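Local coordinates for protein polyketide synthase PksR (PDB 4U3V) that contributes to the synthesis of the polyketide antibiotic bacillaene, here through its double-hotdog enoyl-isomerase domain, at residues 213-218 / 279-284. Residues are numbered along the deposited sequence; the frame is centred on the assembly and turned at random.
Sequences LAILSF and SGYSLK
The ring of Tyr281 meets Ile215 at one side, where CD1 of the isoleucine comes in obliquely, 3.7 Å from Tyr281 CD2 and 3.9 Å from Tyr281 CE2. Leu283, two residues along the same strand, brings its CD1 methyl to the edge of that ring, in its plane. With CG anti to the backbone N (chi1 -163°), the ring extends from a CB that already points at the helix, and its hydroxyl is hydrogen-bonded to Thr208 O of helix 205-219. Tyrosine suits the place: its carbons serve the apolar layer while its oxygen ties the strand to the helix.

Ile215 divides its two branches between the strand residues. The longer arm, ending in CD1, goes to the tyrosine, whereas CG2 presses on Leu283 CD2 at 3.5 Å, a methyl-methyl approach closer than the usual van der Waals distance. A beta-branched residue is well matched to two neighbours on one strand face. The CB atoms of Tyr281 and Leu283 are directed toward the helix, that of Ser282 away from it, its OG hydrogen-bonded to Gly280 O. Gly280, with positive phi (61°), forms with Tyr281 a G1 beta bulge opposite Phe263, a backbone shape that favours glycine.

This is the hotdog arrangement, a helix wrapped by an antiparallel sheet, within the region predicted to be the C-terminal hotdog. No hydrogen bond joins the two segments; the direct contact between them is apolar, consistent with van der Waals packing and the burial of hydrocarbon, with the tyrosine hydroxyl adding a directional link about two turns before Ile215 on the same helix.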
ATOM      1  N   LEU A 213       5.877  -6.037  -0.207  1.00 23.43           N
ATOM      2  CA  LEU A 213       6.655  -7.197  -0.671  1.00 25.75           C
ATOM      3  C   LEU A 213       8.179  -6.923  -0.518  1.00 21.77           C
ATOM      4  O   LEU A 213       8.934  -7.829  -0.108  1.00 25.60           O
ATOM      5  CB  LEU A 213       6.311  -7.473  -2.143  1.00 28.00           C
ATOM      6  CG  LEU A 213       4.913  -8.051  -2.388  1.00 34.30           C
ATOM      7  CD1 LEU A 213       4.607  -8.071  -3.881  1.00 35.45           C
ATOM      8  CD2 LEU A 213       4.829  -9.448  -1.813  1.00 38.17           C
ATOM      9  N   ALA A 214       8.574  -5.679  -0.791  1.00 24.86           N
ATOM     10  CA  ALA A 214       9.994  -5.268  -0.623  1.00 24.61           C
ATOM     11  C   ALA A 214      10.366  -5.343   0.846  1.00 27.31           C
ATOM     12  O   ALA A 214      11.471  -5.760   1.196  1.00 25.25           O
ATOM     13  CB  ALA A 214      10.231  -3.858  -1.162  1.00 25.39           C
ATOM     14  N   ILE A 215       9.465  -4.917   1.718  1.00 24.28           N
ATOM     15  CA  ILE A 215       9.704  -5.046   3.160  1.00 22.26           C
ATOM     16  C   ILE A 215       9.910  -6.511   3.593  1.00 22.25           C
ATOM     17  O   ILE A 215      10.806  -6.831   4.352  1.00 23.03           O
ATOM     18  CB  ILE A 215       8.594  -4.335   3.967  1.00 24.17           C
ATOM     19  CG1 ILE A 215       8.741  -2.813   3.825  1.00 23.65           C
ATOM     20  CG2 ILE A 215       8.669  -4.756   5.441  1.00 22.51           C
ATOM     21  CD1 ILE A 215       7.527  -2.005   4.163  1.00 22.90           C
ATOM     22  N   LEU A 216       9.079  -7.422   3.108  1.00 22.45           N
ATOM     23  CA  LEU A 216       9.287  -8.826   3.417  1.00 27.19           C
ATOM     24  C   LEU A 216      10.642  -9.329   2.955  1.00 25.27           C
ATOM     25  O   LEU A 216      11.282 -10.120   3.662  1.00 28.07           O
ATOM     26  CB  LEU A 216       8.184  -9.714   2.825  1.00 28.99           C
ATOM     27  CG  LEU A 216       6.776  -9.429   3.346  1.00 28.68           C
ATOM     28  CD1 LEU A 216       5.751 -10.250   2.576  1.00 31.49           C
ATOM     29  CD2 LEU A 216       6.710  -9.733   4.831  1.00 32.19           C
ATOM     30  N   SER A 217      11.082  -8.869   1.780  1.00 30.16           N
ATOM     31  CA  SER A 217      12.409  -9.203   1.269  1.00 27.57           C
ATOM     32  C   SER A 217      13.541  -8.655   2.151  1.00 25.15           C
ATOM     33  O   SER A 217      14.521  -9.342   2.431  1.00 28.95           O
ATOM     34  CB  SER A 217      12.576  -8.642  -0.167  1.00 30.25           C
ATOM     35  OG  SER A 217      11.609  -9.207  -1.053  1.00 39.35           O
ATOM     36  N   PHE A 218      13.331  -7.455   2.671  1.00 25.89           N
ATOM     37  CA  PHE A 218      14.257  -6.879   3.664  1.00 26.11           C
ATOM     38  C   PHE A 218      14.340  -7.783   4.895  1.00 25.10           C
ATOM     39  O   PHE A 218      15.432  -8.089   5.379  1.00 25.90           O
ATOM     40  CB  PHE A 218      13.799  -5.465   4.059  1.00 25.45           C
ATOM     41  CG  PHE A 218      14.516  -4.901   5.271  1.00 25.60           C
ATOM     42  CD1 PHE A 218      15.834  -4.463   5.170  1.00 26.76           C
ATOM     43  CD2 PHE A 218      13.899  -4.828   6.507  1.00 25.43           C
ATOM     44  CE1 PHE A 218      16.533  -4.018   6.287  1.00 24.59           C
ATOM     45  CE2 PHE A 218      14.586  -4.384   7.636  1.00 23.27           C
ATOM     46  CZ  PHE A 218      15.910  -3.987   7.538  1.00 24.67           C
ATOM     47  N   SER A 279       5.284   7.301   5.330  1.00 29.72           N
ATOM     48  CA  SER A 279       6.047   7.338   6.564  1.00 34.27           C
ATOM     49  C   SER A 279       5.335   6.512   7.638  1.00 28.67           C
ATOM     50  O   SER A 279       4.091   6.465   7.705  1.00 27.44           O
ATOM     51  CB  SER A 279       6.314   8.810   6.969  1.00 36.61           C
ATOM     52  OG  SER A 279       5.541   9.179   8.085  1.00 56.31           O
ATOM     53  N   GLY A 280       6.094   5.742   8.423  1.00 24.50           N
ATOM     54  CA  GLY A 280       5.471   4.868   9.413  1.00 26.57           C
ATOM     55  C   GLY A 280       4.544   3.840   8.789  1.00 26.45           C
ATOM     56  O   GLY A 280       3.428   3.605   9.272  1.00 25.71           O
ATOM     57  N   TYR A 281       5.035   3.203   7.728  1.00 24.75           N
ATOM     58  CA  TYR A 281       4.412   2.008   7.187  1.00 23.32           C
ATOM     59  C   TYR A 281       4.645   0.869   8.178  1.00 22.66           C
ATOM     60  O   TYR A 281       5.803   0.446   8.414  1.00 26.13           O
ATOM     61  CB  TYR A 281       5.094   1.740   5.844  1.00 23.97           C
ATOM     62  CG  TYR A 281       4.383   0.794   4.903  1.00 25.88           C
ATOM     63  CD1 TYR A 281       3.932   1.271   3.640  1.00 26.27           C
ATOM     64  CD2 TYR A 281       4.290  -0.559   5.180  1.00 28.96           C
ATOM     65  CE1 TYR A 281       3.310   0.407   2.740  1.00 27.09           C
ATOM     66  CE2 TYR A 281       3.646  -1.421   4.277  1.00 31.30           C
ATOM     67  CZ  TYR A 281       3.201  -0.927   3.058  1.00 31.07           C
ATOM     68  OH  TYR A 281       2.555  -1.767   2.162  1.00 34.86           O
ATOM     69  N   SER A 282       3.558   0.341   8.750  1.00 23.95           N
ATOM     70  CA  SER A 282       3.634  -0.491   9.970  1.00 24.68           C
ATOM     71  C   SER A 282       3.353  -1.945   9.665  1.00 31.61           C
ATOM     72  O   SER A 282       2.314  -2.253   9.051  1.00 33.89           O
ATOM     73  CB  SER A 282       2.524  -0.019  10.960  1.00 28.65           C
ATOM     74  OG  SER A 282       2.815   1.286  11.430  1.00 39.91           O
ATOM     75  N   LEU A 283       4.227  -2.830  10.166  1.00 26.16           N
ATOM     76  CA  LEU A 283       4.016  -4.265  10.181  1.00 29.68           C
ATOM     77  C   LEU A 283       4.003  -4.747  11.628  1.00 33.83           C
ATOM     78  O   LEU A 283       4.857  -4.386  12.441  1.00 31.68           O
ATOM     79  CB  LEU A 283       5.118  -5.001   9.408  1.00 28.48           C
ATOM     80  CG  LEU A 283       4.960  -5.115   7.885  1.00 33.08           C
ATOM     81  CD1 LEU A 283       5.011  -3.746   7.237  1.00 37.53           C
ATOM     82  CD2 LEU A 283       6.047  -6.012   7.326  1.00 34.47           C
ATOM     83  N   LYS A 284       3.079  -5.646  11.920  1.00 31.74           N
ATOM     84  CA  LYS A 284       3.063  -6.358  13.191  1.00 37.02           C
ATOM     85  C   LYS A 284       3.802  -7.688  13.085  1.00 35.91           C
ATOM     86  O   LYS A 284       3.546  -8.465  12.151  1.00 40.76           O
ATOM     87  CB  LYS A 284       1.603  -6.601  13.600  1.00 40.08           C
ATOM     88  CG  LYS A 284       1.444  -7.370  14.898  1.00 53.58           C
ATOM     89  CD  LYS A 284      -0.023  -7.489  15.281  1.00 69.95           C
ATOM     90  CE  LYS A 284      -0.231  -8.496  16.407  1.00 78.31           C
ATOM     91  NZ  LYS A 284       0.018  -7.911  17.754  1.00 83.12           N
TER